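PDB 5HZ0: LRR receptor-like serine/threonine-protein kinase RGI3 from Arabidopsis thaliana, which acts as a receptor for RGF root growth peptides, pairing with SERK co-receptors on binding them to maintain the root stem cell niche. Local coordinates for residues Thr465-Ser470 / Ile474-Asn479; Gly580-Leu585 / Leu594-Asn599. The protein carries 5 engineered substitutions. All blocks are in the same frame, centred on the assembly; numbering follows the deposited sequence.

Contact 1 (Thr465-Ser470 / Ile474-Asn479)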
loop_
_atom_site.group_PDB
_atom_site.type_symbol
_atom_site.label_atom_id
_atom_site.label_comp_id
_atom_site.label_asym_id
_atom_site.label_seq_id
_atom_site.Cartn_x
_atom_site.Cartn_y
_atom_site.Cartn_z
ATOM N N THR A 465 -19.409 16.876 -26.293
ATOM C CA THR A 465 -19.592 17.968 -25.328
ATOM C C THR A 465 -19.956 17.449 -23.950
ATOM O O THR A 465 -19.865 18.167 -22.953
ATOM C CB THR A 465 -20.739 18.902 -25.749
ATOM O OG1 THR A 465 -21.836 18.116 -26.241
ATOM C CG2 THR A 465 -20.279 19.877 -26.824
ATOM N N THR A 466 -20.390 16.199 -23.910
ATOM C CA THR A 466 -20.892 15.600 -22.695
ATOM C C THR A 466 -19.741 15.115 -21.819
ATOM O O THR A 466 -19.938 14.846 -20.642
ATOM C CB THR A 466 -21.857 14.441 -23.031
ATOM O OG1 THR A 466 -22.811 14.890 -24.001
ATOM C CG2 THR A 466 -22.593 13.949 -21.793
ATOM N N LEU A 467 -18.531 15.032 -22.371
ATOM C CA LEU A 467 -17.419 14.441 -21.619
ATOM C C LEU A 467 -16.189 15.345 -21.454
ATOM O O LEU A 467 -15.817 16.066 -22.371
ATOM C CB LEU A 467 -17.022 13.099 -22.245
ATOM C CG LEU A 467 -18.079 11.986 -22.142
ATOM C CD1 LEU A 467 -17.634 10.695 -22.840
ATOM C CD2 LEU A 467 -18.461 11.717 -20.682
ATOM N N PRO A 468 -15.555 15.305 -20.269
ATOM C CA PRO A 468 -14.361 16.125 -20.018
ATOM C C PRO A 468 -13.136 15.635 -20.765
ATOM O O PRO A 468 -12.907 14.430 -20.850
ATOM C CB PRO A 468 -14.147 16.000 -18.504
ATOM C CG PRO A 468 -14.918 14.823 -18.088
ATOM C CD PRO A 468 -16.075 14.701 -19.035
ATOM N N LYS A 469 -12.329 16.568 -21.255
ATOM C CA LYS A 469 -11.251 16.240 -22.185
ATOM C C LYS A 469 -10.007 15.689 -21.488
ATOM O O LYS A 469 -9.012 15.350 -22.130
ATOM C CB LYS A 469 -10.902 17.469 -23.024
ATOM C CG LYS A 469 -12.082 18.023 -23.821
ATOM C CD LYS A 469 -11.601 19.039 -24.847
ATOM C CE LYS A 469 -12.750 19.799 -25.494
ATOM N NZ LYS A 469 -12.250 20.677 -26.595
ATOM N N SER A 470 -10.073 15.602 -20.167
ATOM C CA SER A 470 -8.978 15.052 -19.379
ATOM C C SER A 470 -9.080 13.540 -19.217
ATOM O O SER A 470 -8.190 12.930 -18.621
ATOM C CB SER A 470 -8.960 15.703 -17.995
ATOM O OG SER A 470 -10.193 15.483 -17.330
ATOM N N ILE A 474 -12.344 5.196 -20.320
ATOM C CA ILE A 474 -13.799 5.227 -20.474
ATOM C C ILE A 474 -14.357 3.824 -20.665
ATOM O O ILE A 474 -13.967 3.146 -21.596
ATOM C CB ILE A 474 -14.230 6.070 -21.685
ATOM C CG1 ILE A 474 -13.903 7.542 -21.462
ATOM C CG2 ILE A 474 -15.725 5.917 -21.955
ATOM C CD1 ILE A 474 -14.326 8.410 -22.619
ATOM N N ASP A 475 -15.253 3.384 -19.784
ATOM C CA ASP A 475 -15.967 2.138 -20.021
ATOM C C ASP A 475 -17.476 2.346 -19.873
ATOM O O ASP A 475 -17.987 2.444 -18.764
ATOM C CB ASP A 475 -15.480 1.093 -19.011
ATOM C CG ASP A 475 -15.880 -0.331 -19.388
ATOM O OD1 ASP A 475 -16.738 -0.499 -20.279
ATOM O OD2 ASP A 475 -15.336 -1.284 -18.775
ATOM N N PHE A 476 -18.179 2.388 -21.004
ATOM C CA PHE A 476 -19.649 2.475 -21.064
ATOM C C PHE A 476 -20.301 1.145 -21.456
ATOM O O PHE A 476 -21.483 1.087 -21.789
ATOM C CB PHE A 476 -20.124 3.622 -21.963
ATOM C CG PHE A 476 -19.654 4.989 -21.512
ATOM C CD1 PHE A 476 -19.209 5.199 -20.212
ATOM C CD2 PHE A 476 -19.666 6.059 -22.386
ATOM C CE1 PHE A 476 -18.775 6.443 -19.803
ATOM C CE2 PHE A 476 -19.233 7.304 -21.981
ATOM C CZ PHE A 476 -18.792 7.500 -20.688
ATOM N N SER A 477 -19.506 0.090 -21.502
ATOM C CA SER A 477 -19.989 -1.179 -22.029
ATOM C C SER A 477 -21.172 -1.741 -21.264
ATOM O O SER A 477 -21.377 -1.439 -20.101
ATOM C CB SER A 477 -18.863 -2.220 -22.119
ATOM O OG SER A 477 -18.304 -2.485 -20.851
ATOM N N ASP A 478 -21.960 -2.554 -21.958
ATOM C CA ASP A 478 -23.131 -3.199 -21.384
ATOM C C ASP A 478 -24.164 -2.176 -20.909
ATOM O O ASP A 478 -24.497 -2.093 -19.733
ATOM C CB ASP A 478 -22.691 -4.126 -20.250
ATOM C CG ASP A 478 -23.721 -5.138 -19.902
ATOM O OD1 ASP A 478 -24.663 -5.311 -20.707
ATOM O OD2 ASP A 478 -23.594 -5.762 -18.823
ATOM N N ASN A 479 -24.679 -1.412 -21.861
ATOM C CA ASN A 479 -25.768 -0.483 -21.619
ATOM C C ASN A 479 -26.730 -0.541 -22.812
ATOM O O ASN A 479 -26.637 -1.438 -23.660
ATOM C CB ASN A 479 -25.252 0.962 -21.385
ATOM C CG ASN A 479 -24.674 1.174 -19.980
ATOM O OD1 ASN A 479 -25.409 1.210 -18.990
ATOM N ND2 ASN A 479 -23.362 1.337 -19.896
#
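L467 lays one methyl, CD1, against the edge of the F476 ring, near the ring plane; L467 CD1 is 3.8 Å from F476 CE2. Its CG, anti to the carbonyl carbon (chi1 -66°), and an extended chain beyond (chi2 178°) carry CD1 to the ring. The two side chains come from opposite directions, and the same methyl also meets I474, with L467 CD1 4.0 Å from I474 CD1. I474 CG2 sits 3.6 Å above the F476 ring plane, over the centre, so the phenyl group has an isoleucine branch on one face and the leucine at its rim. Between I474 and F476, D475 turns to the other side of the strand. D475 OD1 accepts from S477 N at 3.1 Å in an Asx turn and from S477 OG on the syn side of the carboxylate. N479 ND2 bonds F476 O at 2.7 Å, from above the carbonyl plane, while N479 OD1 accepts from L458 N of the preceding coil. L451, on strand 450-452, touches both L467 and F476. Apolar residues turned inward from a short strand and the turn after it, followed by an asparagine bonded to backbone groups, are the signature of the leucine-rich repeat solenoid, here in the receptor's extracellular part.

Contact 2 (Gly580-Leu585 / Leu594-Asn599). With NAG (2-acetamido-2-deoxy-beta-D-glucopyranose), chain E.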
loop_
_atom_site.group_PDB
_atom_site.type_symbol
_atom_site.label_atom_id
_atom_site.label_comp_id
_atom_site.label_asym_id
_atom_site.label_seq_id
_atom_site.Cartn_x
_atom_site.Cartn_y
_atom_site.Cartn_z
ATOM N N GLY A 580 -12.908 -9.907 -48.867
ATOM C CA GLY A 580 -11.566 -9.824 -49.404
ATOM C C GLY A 580 -10.676 -10.756 -48.627
ATOM O O GLY A 580 -11.165 -11.628 -47.928
ATOM N N ASN A 581 -9.368 -10.575 -48.749
ATOM C CA ASN A 581 -8.419 -11.430 -48.058
ATOM C C ASN A 581 -7.713 -10.752 -46.891
ATOM O O ASN A 581 -8.038 -9.629 -46.529
ATOM C CB ASN A 581 -7.419 -12.051 -49.037
ATOM C CG ASN A 581 -6.491 -11.030 -49.661
ATOM O OD1 ASN A 581 -5.640 -10.467 -48.982
ATOM N ND2 ASN A 581 -6.628 -10.815 -50.969
ATOM N N LEU A 582 -6.788 -11.470 -46.268
ATOM C CA LEU A 582 -6.076 -10.978 -45.089
ATOM C C LEU A 582 -4.677 -10.419 -45.322
ATOM O O LEU A 582 -3.965 -10.148 -44.362
ATOM C CB LEU A 582 -6.054 -12.043 -43.991
ATOM C CG LEU A 582 -7.466 -12.492 -43.614
ATOM C CD1 LEU A 582 -7.425 -13.585 -42.569
ATOM C CD2 LEU A 582 -8.327 -11.297 -43.142
ATOM N N ASN A 583 -4.264 -10.296 -46.578
ATOM C CA ASN A 583 -2.867 -9.980 -46.909
ATOM C C ASN A 583 -2.284 -8.787 -46.174
ATOM O O ASN A 583 -1.105 -8.781 -45.821
ATOM C CB ASN A 583 -2.680 -9.836 -48.426
ATOM C CG ASN A 583 -2.900 -11.156 -49.163
ATOM O OD1 ASN A 583 -2.855 -12.235 -48.555
ATOM N ND2 ASN A 583 -3.153 -11.077 -50.468
ATOM N N VAL A 584 -3.128 -7.792 -45.923
ATOM C CA VAL A 584 -2.738 -6.595 -45.194
ATOM C C VAL A 584 -2.258 -6.920 -43.766
ATOM O O VAL A 584 -1.447 -6.197 -43.192
ATOM C CB VAL A 584 -3.902 -5.585 -45.180
ATOM C CG1 VAL A 584 -5.162 -6.256 -44.682
ATOM C CG2 VAL A 584 -3.564 -4.358 -44.338
ATOM N N LEU A 585 -2.727 -8.033 -43.212
ATOM C CA LEU A 585 -2.345 -8.426 -41.854
ATOM C C LEU A 585 -1.030 -9.218 -41.746
ATOM O O LEU A 585 -0.494 -9.372 -40.642
ATOM C CB LEU A 585 -3.467 -9.249 -41.208
ATOM C CG LEU A 585 -4.645 -8.583 -40.493
ATOM C CD1 LEU A 585 -4.863 -7.144 -40.946
ATOM C CD2 LEU A 585 -5.904 -9.415 -40.716
ATOM N N LEU A 594 -5.736 -13.237 -33.118
ATOM C CA LEU A 594 -6.475 -12.768 -34.283
ATOM C C LEU A 594 -7.768 -13.549 -34.380
ATOM O O LEU A 594 -7.726 -14.766 -34.441
ATOM C CB LEU A 594 -5.661 -12.990 -35.561
ATOM C CG LEU A 594 -6.395 -12.613 -36.854
ATOM C CD1 LEU A 594 -6.892 -11.176 -36.781
ATOM C CD2 LEU A 594 -5.522 -12.819 -38.106
ATOM N N ASN A 595 -8.913 -12.870 -34.358
ATOM C CA ASN A 595 -10.176 -13.556 -34.574
ATOM C C ASN A 595 -10.889 -12.959 -35.799
ATOM O O ASN A 595 -11.392 -11.822 -35.750
ATOM C CB ASN A 595 -11.032 -13.475 -33.308
ATOM C CG ASN A 595 -12.225 -14.413 -33.333
ATOM O OD1 ASN A 595 -12.645 -14.848 -34.405
ATOM N ND2 ASN A 595 -12.804 -14.721 -32.150
ATOM N N ILE A 596 -10.859 -13.720 -36.903
ATOM C CA ILE A 596 -11.526 -13.394 -38.175
ATOM C C ILE A 596 -12.807 -14.183 -38.516
ATOM O O ILE A 596 -13.337 -14.064 -39.621
ATOM C CB ILE A 596 -10.548 -13.380 -39.381
ATOM C CG1 ILE A 596 -9.678 -14.654 -39.421
ATOM C CG2 ILE A 596 -9.657 -12.147 -39.337
ATOM C CD1 ILE A 596 -10.416 -15.927 -39.683
ATOM N N SER A 597 -13.251 -15.028 -37.598
ATOM C CA SER A 597 -14.339 -15.967 -37.844
ATOM C C SER A 597 -15.691 -15.313 -38.099
ATOM O O SER A 597 -15.900 -14.149 -37.793
ATOM C CB SER A 597 -14.460 -16.944 -36.677
ATOM O OG SER A 597 -15.083 -16.332 -35.564
ATOM N N TYR A 598 -16.600 -16.077 -38.685
ATOM C CA TYR A 598 -17.925 -15.590 -39.070
ATOM C C TYR A 598 -17.880 -14.284 -39.853
ATOM O O TYR A 598 -18.501 -13.302 -39.489
ATOM C CB TYR A 598 -18.875 -15.530 -37.876
ATOM C CG TYR A 598 -19.058 -16.878 -37.227
ATOM C CD1 TYR A 598 -20.059 -17.757 -37.652
ATOM C CD2 TYR A 598 -18.199 -17.297 -36.208
ATOM C CE1 TYR A 598 -20.210 -19.014 -37.059
ATOM C CE2 TYR A 598 -18.341 -18.534 -35.617
ATOM C CZ TYR A 598 -19.350 -19.386 -36.042
ATOM O OH TYR A 598 -19.480 -20.617 -35.444
ATOM N N ASN A 599 -17.101 -14.292 -40.925
ATOM C CA ASN A 599 -17.093 -13.205 -41.877
ATOM C C ASN A 599 -17.235 -13.792 -43.269
ATOM O O ASN A 599 -17.457 -14.992 -43.428
ATOM C CB ASN A 599 -15.814 -12.362 -41.763
ATOM C CG ASN A 599 -15.941 -11.219 -40.751
ATOM O OD1 ASN A 599 -16.672 -10.251 -40.981
ATOM N ND2 ASN A 599 -15.203 -11.315 -39.643
HETATM C C1 NAG E . -12.201 -14.187 -30.949
HETATM C C2 NAG E . -13.315 -14.274 -29.897
HETATM C C3 NAG E . -12.830 -13.985 -28.472
HETATM C C4 NAG E . -11.532 -14.717 -28.150
HETATM C C5 NAG E . -10.531 -14.509 -29.287
HETATM C C6 NAG E . -9.251 -15.308 -29.101
HETATM C C7 NAG E . -15.671 -13.700 -30.106
HETATM C C8 NAG E . -16.679 -12.700 -30.599
HETATM N N2 NAG E . -14.393 -13.367 -30.251
HETATM O O3 NAG E . -13.795 -14.463 -27.576
HETATM O O4 NAG E . -11.051 -14.317 -26.877
HETATM O O5 NAG E . -11.102 -14.944 -30.507
HETATM O O6 NAG E . -9.546 -16.688 -29.201
HETATM O O7 NAG E . -16.019 -14.754 -29.574
#
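L582 holds CG anti to its carbonyl carbon (chi1 -57°) and extends onward (chi2 178°), which carries both methyls to I596, whose chi1 of 49° sets CG1 between its own backbone N and carbonyl carbon and turns CG2 toward the leucine. The two branched ends meet at a slant: L582 CD1 is 4.0 Å from I596 CG1, and L582 CD2 4.1 Å from I596 CG2. A looser pair sits beside them, L585 CD2 to L594 CD2 at 4.3 Å. A backbone bond from L585 N to L582 O ties the two leucines of 580-585 into one turn. On the other side of 594-599, N595 is joined through ND2 to C1 of an N-acetylglucosamine, and its OD1 accepts both S597 OG and S597 N in the carbonyl plane, an Asx turn that probably helps to fix the rotation of the glycosylated amide. The sugar is also hydrogen-bonded to D572 OD2. N599 gives a weak bond to I596 O and another to V573 O, and its OD1 accepts from L578 N. Strand 593-595 is the last in the row of parallel strands: L594 touches L571 of strand 570-572 on one side, and beyond it helix 616-620 brings D618 against N595 and S597.

How the contacts relate
Contacts 1 and 2 fill the inside of two coils of one solenoid, centres 30 Å and nearest atoms about 17 Å apart; their strand-and-turn residues match in position, but their loop leucines come from different points along the coil. Each joins a loop to the strand and turn that follow, and each is buried and apolar. In contact 1 a single leucine methyl serves a ring and an isoleucine; contact 2 uses aliphatic branches alone, in two pairs. The outward residue is an aspartate in one and a glycosylated asparagine in the other. Contact 1 has parallel strands on either side; contact 2 lies on 593-595, the outermost strand, beyond which come short helices 609-613 and 616-620.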